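Putative enoyl-CoA hydratase (PDB 3GKB) probably catalyses the hydration of an enoyl-CoA double bond or a related crotonase-type reaction on an acyl-CoA thioester, its true substrate being unknown. Local coordinates at residues 11-14 against 19-22; 43-48 against 99-104; 87-90 against 96-99. All coordinates share one frame; numbering follows the deposited sequence.

Contact 1. Residues 11-14 against 19-22; sequences LRVS and VARI
Val13 lays its CG2 methyl alongside the CG1 methylene of Ile22, 3.9 Å away, the two branched side chains running next to each other and pointing the same way. They form a non-hydrogen-bonded antiparallel pair in the beta hairpin of strands 11-16 and 19-24, which makes up one edge of the main sheet of the crotonase fold. Branched residues suit this place: they favour the extended backbone and offer broad apolar flanks. Ile22 directs CG1 anti to its carbonyl carbon (chi1 -62°), which brings that branch up against Val13, while its CG2 is left to meet Leu11 CD1 more loosely. Helix 34-48 packs over this apolar side through Val43, which touches Leu11, Val13 and Ile22.

The next pair, Ser14 and Arg21, is of the hydrogen-bonded kind, and its side chains lie on the other face. Arg21 N bonds Ser14 O at 2.8 Å, and Ser14 N returns a bond to Arg21 O at 3.1 Å. Polar side chains fit this face, where water takes part: one water joins Ser14 OG (2.7 Å) to Arg21 O, to which it donates. Arg12, whose end leads away from 19-22, forms a salt bridge with Asp25, just past the end of strand 19-24. The Ser14 hydroxyl and the Arg21 guanidinium do not bond directly; a second water, at the guanidinium edge and in its plane, accepts from Arg21 NH2 at 3.0 Å and bonds Ser14 OG at 3.2 Å.

Contact 2. Residues 43-48 against 99-104; sequences VLTTLA and GELIRH
Leu44 and Leu101 cross obliquely, Leu44 CD1 lying 3.9 Å from Leu101 CD2. The contact joins two alpha helices of the crotonase fold, 34-48 and 96-103, whose short segments run nearly parallel (18°) with axes 10.9 Å apart. At such a spacing the backbones stay well separated, and long aliphatic side chains are what can bridge the gap. With CG anti to the backbone N (chi1 -173°) the branch point of Leu101 is carried toward Leu44, and CD2 rests against Leu44 CB as well as CD1. On the buried side Ile102 adds its CG1, 4.1 Å from Leu44 CD1, although Ile102 sets off from its backbone away from the other helix, and its side chain also meets Phe124 and Ala127 of helix 120-127. Leu44 is thus wedged between Leu101, Ile102 and the sheet, where it touches Ile22, Ile56 and Phe58. An alanine in place of Leu101 would probably open a gap beside Leu44 CB and CD1 and strip the helix pair of most of its apolar contact.

Toward solvent the packing thins. Exposed Thr45 comes no nearer than 4.5 Å, from its OG1 to Leu101 CD1, and that hydroxyl is bonded back to Arg41 O in its own helix. On the side of helix 96-103 turned from the leucines, Arg103 grips the Glu100 carboxylate side-on: NH1 meets OE1 at 2.7 Å and NE meets OE2 at 2.9 Å. Tyr158 also bonds OE2, helping to satisfy this buried acid. Where the helix gives way, His104 turns back, its ND1 reaching Glu100 O at 2.8 Å from the face opposite to that approached by His104 N.

Contact 3. Residues 87-90 against 96-99; sequences SAPA and QAVG
Ala97 presents its methyl group to two neighbours, Ala88 and Pro89, and these apolar touches are the whole of the direct contact. Ala97 CB stands 4.0 Å from Pro89 CD and 4.2 Å from Ala88 CB. The ring is met at the carbon bonded to its nitrogen rather than at its far end. Since the Ala88-Pro89 peptide is trans, that carbon lies on the same side of the peptide bond as Ala88 CA, and Pro89 CD comes within 3.6 Å of Ala88 CB. The Ala97 methyl therefore bears on both at once. Small residues fit here because the backbones run close, with Ala88 CA and Ala97 CA 5.8 Å apart.

This is a helix-to-helix connection in the crotonase fold: the chain leaves helix 78-87, passes along the start of helix 96-103 and then turns into it. Backbone shape serves the contact too. Ala88 is extended (psi 146°), a conformation favoured before proline, and Pro89, its own phi restricted by the ring, prolongs the polyproline-like course.

No hydrogen bond crosses between 87-90 and 96-99; polar interactions are made by the neighbours of the methyl cluster. Gln96 N is bonded to Asn93 OD1 of the intervening loop. The Gln96 amide suits its buried place by serving helix 230-243, where NE2 donates to Leu233 O and to Glu236 OE1.

How the contacts relate
Along the chain, contact 1 closes before contact 2 opens, while contacts 2 and 3 both end on helix 96-103 and share Gly99. The centres of contacts 1 and 2 lie about 13 Å apart and those of contacts 2 and 3 about 10 Å, whereas the centres of contacts 1 and 3 are about 21 Å apart and the two do not touch. Strand 19-24 leads into helix 34-48, which links the first two: Val43 CG1 packs 3.5 Å from Val13 CG2. The three follow one another from the edge hairpin, across helix 34-48 to helix 96-103, and on to the surface loop before that helix, joining the sheet edge to two helices of the crotonase-like fold.

Contact 1. Residues 11-14 against 19-22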
# COMPACT_ATOMS: atom_id res chain seq x y z
N LEU B 11 -23.94 -11.18 -21.83
CA LEU B 11 -23.73 -11.78 -20.53
C LEU B 11 -24.93 -12.65 -20.16
O LEU B 11 -26.00 -12.58 -20.81
CB LEU B 11 -23.48 -10.69 -19.47
CG LEU B 11 -24.59 -9.66 -19.20
CD1 LEU B 11 -25.53 -10.22 -18.16
CD2 LEU B 11 -24.03 -8.30 -18.74
N ARG B 12 -24.73 -13.50 -19.15
CA ARG B 12 -25.80 -14.29 -18.54
C ARG B 12 -25.73 -14.13 -17.03
O ARG B 12 -24.65 -14.00 -16.46
CB ARG B 12 -25.59 -15.77 -18.85
CG ARG B 12 -25.85 -16.10 -20.28
CD ARG B 12 -25.71 -17.61 -20.50
NE ARG B 12 -24.34 -18.10 -20.34
CZ ARG B 12 -23.36 -17.87 -21.21
NH1 ARG B 12 -23.56 -17.11 -22.29
NH2 ARG B 12 -22.17 -18.38 -20.99
N VAL B 13 -26.90 -14.14 -16.39
CA VAL B 13 -26.98 -14.05 -14.96
C VAL B 13 -27.81 -15.19 -14.38
O VAL B 13 -28.83 -15.58 -14.95
CB VAL B 13 -27.59 -12.72 -14.49
CG1 VAL B 13 -27.48 -12.62 -12.97
CG2 VAL B 13 -26.92 -11.57 -15.14
N SER B 14 -27.35 -15.73 -13.27
CA SER B 14 -28.13 -16.68 -12.50
C SER B 14 -27.87 -16.45 -11.02
O SER B 14 -26.83 -15.91 -10.64
CB SER B 14 -27.77 -18.10 -12.89
OG SER B 14 -26.43 -18.40 -12.62
N VAL B 19 -26.22 -15.84 -3.94
CA VAL B 19 -25.08 -15.45 -4.81
C VAL B 19 -25.57 -15.32 -6.25
O VAL B 19 -26.13 -16.27 -6.79
CB VAL B 19 -23.93 -16.46 -4.75
CG1 VAL B 19 -22.78 -16.04 -5.70
CG2 VAL B 19 -23.41 -16.67 -3.31
N ALA B 20 -25.40 -14.15 -6.87
CA ALA B 20 -25.60 -14.03 -8.33
C ALA B 20 -24.28 -14.20 -9.06
O ALA B 20 -23.27 -13.69 -8.62
CB ALA B 20 -26.23 -12.71 -8.68
N ARG B 21 -24.29 -14.95 -10.15
CA ARG B 21 -23.11 -15.14 -10.99
C ARG B 21 -23.39 -14.45 -12.31
O ARG B 21 -24.41 -14.72 -12.96
CB ARG B 21 -22.81 -16.63 -11.22
CG ARG B 21 -22.14 -17.29 -10.03
CD ARG B 21 -21.81 -18.72 -10.34
NE ARG B 21 -23.01 -19.55 -10.41
CZ ARG B 21 -23.08 -20.75 -11.00
NH1 ARG B 21 -22.02 -21.29 -11.60
NH2 ARG B 21 -24.23 -21.41 -10.99
N ILE B 22 -22.52 -13.51 -12.68
CA ILE B 22 -22.64 -12.81 -13.94
C ILE B 22 -21.49 -13.30 -14.80
O ILE B 22 -20.33 -13.12 -14.45
CB ILE B 22 -22.60 -11.27 -13.73
CG1 ILE B 22 -23.80 -10.81 -12.87
CG2 ILE B 22 -22.60 -10.56 -15.06
CD1 ILE B 22 -23.79 -9.32 -12.53
O HOH W 1 -24.75 -17.16 -14.35
O HOH W 2 -26.63 -20.06 -9.87

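Contact 2. Residues 43-48 against 99-104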
# COMPACT_ATOMS: atom_id res chain seq x y z
N VAL B 43 -28.55 -5.09 -15.41
CA VAL B 43 -28.44 -6.21 -14.50
C VAL B 43 -28.03 -5.75 -13.10
O VAL B 43 -28.65 -6.18 -12.12
CB VAL B 43 -27.47 -7.29 -15.00
CG1 VAL B 43 -27.26 -8.35 -13.92
CG2 VAL B 43 -28.04 -7.94 -16.22
N LEU B 44 -27.05 -4.86 -12.99
CA LEU B 44 -26.63 -4.41 -11.67
C LEU B 44 -27.68 -3.55 -10.97
O LEU B 44 -27.87 -3.65 -9.77
CB LEU B 44 -25.27 -3.71 -11.72
CG LEU B 44 -24.08 -4.62 -12.04
CD1 LEU B 44 -22.81 -3.79 -12.20
CD2 LEU B 44 -23.87 -5.71 -10.96
N THR B 45 -28.37 -2.71 -11.73
CA THR B 45 -29.43 -1.88 -11.15
C THR B 45 -30.56 -2.77 -10.62
O THR B 45 -31.03 -2.56 -9.49
CB THR B 45 -29.93 -0.85 -12.20
OG1 THR B 45 -28.84 0.03 -12.52
CG2 THR B 45 -31.06 -0.00 -11.64
N THR B 46 -30.95 -3.79 -11.39
CA THR B 46 -31.96 -4.75 -10.95
C THR B 46 -31.51 -5.51 -9.70
O THR B 46 -32.28 -5.70 -8.77
CB THR B 46 -32.29 -5.76 -12.03
OG1 THR B 46 -32.71 -5.08 -13.24
CG2 THR B 46 -33.36 -6.73 -11.55
N LEU B 47 -30.27 -5.97 -9.70
CA LEU B 47 -29.77 -6.70 -8.52
C LEU B 47 -29.70 -5.84 -7.28
O LEU B 47 -29.97 -6.35 -6.18
CB LEU B 47 -28.40 -7.35 -8.80
CG LEU B 47 -28.42 -8.58 -9.72
CD1 LEU B 47 -27.00 -8.93 -10.23
CD2 LEU B 47 -29.08 -9.77 -8.98
N ALA B 48 -29.38 -4.54 -7.43
CA ALA B 48 -29.26 -3.65 -6.29
C ALA B 48 -30.59 -3.59 -5.51
O ALA B 48 -30.58 -3.32 -4.32
CB ALA B 48 -28.81 -2.22 -6.71
N GLY B 99 -17.23 1.29 -13.85
CA GLY B 99 -16.55 1.07 -12.57
C GLY B 99 -17.26 1.72 -11.39
O GLY B 99 -17.35 1.15 -10.30
N GLU B 100 -17.81 2.91 -11.59
CA GLU B 100 -18.51 3.58 -10.51
C GLU B 100 -19.78 2.84 -10.09
O GLU B 100 -20.10 2.79 -8.91
CB GLU B 100 -18.76 5.06 -10.84
CG GLU B 100 -17.44 5.86 -10.86
CD GLU B 100 -16.67 5.73 -9.55
OE1 GLU B 100 -17.06 6.35 -8.53
OE2 GLU B 100 -15.68 4.98 -9.54
N LEU B 101 -20.49 2.23 -11.05
CA LEU B 101 -21.66 1.38 -10.68
C LEU B 101 -21.20 0.20 -9.81
O LEU B 101 -21.75 -0.07 -8.74
CB LEU B 101 -22.34 0.90 -11.94
CG LEU B 101 -23.68 0.16 -11.81
CD1 LEU B 101 -24.72 1.04 -11.17
CD2 LEU B 101 -24.06 -0.28 -13.21
N ILE B 102 -20.14 -0.48 -10.24
CA ILE B 102 -19.58 -1.61 -9.47
C ILE B 102 -19.13 -1.17 -8.06
O ILE B 102 -19.43 -1.84 -7.05
CB ILE B 102 -18.39 -2.26 -10.24
CG1 ILE B 102 -18.87 -2.93 -11.53
CG2 ILE B 102 -17.68 -3.29 -9.36
CD1 ILE B 102 -17.78 -3.23 -12.58
N ARG B 103 -18.40 -0.08 -7.99
CA ARG B 103 -17.84 0.39 -6.70
C ARG B 103 -18.93 0.70 -5.67
O ARG B 103 -18.69 0.57 -4.48
CB ARG B 103 -17.03 1.67 -6.87
CG ARG B 103 -15.62 1.49 -7.42
CD ARG B 103 -14.64 2.52 -6.83
NE ARG B 103 -15.12 3.88 -6.95
CZ ARG B 103 -15.17 4.80 -5.99
NH1 ARG B 103 -15.64 6.02 -6.27
NH2 ARG B 103 -14.74 4.55 -4.76
N HIS B 104 -20.11 1.14 -6.13
CA HIS B 104 -21.21 1.51 -5.23
C HIS B 104 -22.32 0.45 -5.08
O HIS B 104 -23.35 0.70 -4.42
CB HIS B 104 -21.77 2.86 -5.69
CG HIS B 104 -20.77 3.96 -5.57
ND1 HIS B 104 -20.01 4.39 -6.64
CD2 HIS B 104 -20.38 4.70 -4.51
CE1 HIS B 104 -19.21 5.36 -6.24
NE2 HIS B 104 -19.41 5.57 -4.95

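Contact 3. Residues 87-90 against 96-99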
# COMPACT_ATOMS: atom_id res chain seq x y z
N SER B 87 -27.33 8.94 -19.07
CA SER B 87 -27.67 8.28 -17.81
C SER B 87 -26.50 8.18 -16.82
O SER B 87 -26.68 7.70 -15.70
CB SER B 87 -28.21 6.87 -18.10
OG SER B 87 -29.54 6.94 -18.62
N ALA B 88 -25.31 8.63 -17.21
CA ALA B 88 -24.17 8.63 -16.27
C ALA B 88 -24.38 9.58 -15.08
O ALA B 88 -24.97 10.66 -15.25
CB ALA B 88 -22.87 9.00 -17.02
N PRO B 89 -23.86 9.21 -13.89
CA PRO B 89 -23.99 10.08 -12.72
C PRO B 89 -23.26 11.40 -12.90
O PRO B 89 -22.41 11.54 -13.79
CB PRO B 89 -23.34 9.27 -11.58
CG PRO B 89 -23.04 7.93 -12.12
CD PRO B 89 -22.99 8.05 -13.60
N ALA B 90 -23.62 12.37 -12.07
CA ALA B 90 -22.95 13.67 -12.06
C ALA B 90 -21.44 13.48 -11.88
O ALA B 90 -21.03 12.69 -11.05
CB ALA B 90 -23.47 14.54 -10.94
N GLN B 96 -16.25 5.85 -16.99
CA GLN B 96 -16.15 5.79 -15.54
C GLN B 96 -17.44 5.25 -14.92
O GLN B 96 -17.40 4.63 -13.88
CB GLN B 96 -15.83 7.17 -14.96
CG GLN B 96 -14.46 7.70 -15.39
CD GLN B 96 -14.25 9.17 -15.06
OE1 GLN B 96 -15.23 9.93 -14.88
NE2 GLN B 96 -12.98 9.60 -14.99
N ALA B 97 -18.58 5.45 -15.60
CA ALA B 97 -19.87 5.00 -15.05
C ALA B 97 -19.93 3.49 -14.80
O ALA B 97 -20.61 3.08 -13.87
CB ALA B 97 -21.02 5.42 -15.96
N VAL B 98 -19.18 2.69 -15.58
CA VAL B 98 -19.13 1.23 -15.37
C VAL B 98 -18.49 0.88 -14.03
O VAL B 98 -19.10 0.25 -13.14
CB VAL B 98 -18.33 0.52 -16.51
CG1 VAL B 98 -18.23 -1.00 -16.25
CG2 VAL B 98 -18.91 0.87 -17.87
N GLY B 99 -17.23 1.29 -13.85
CA GLY B 99 -16.55 1.07 -12.57
C GLY B 99 -17.26 1.72 -11.39
O GLY B 99 -17.35 1.15 -10.30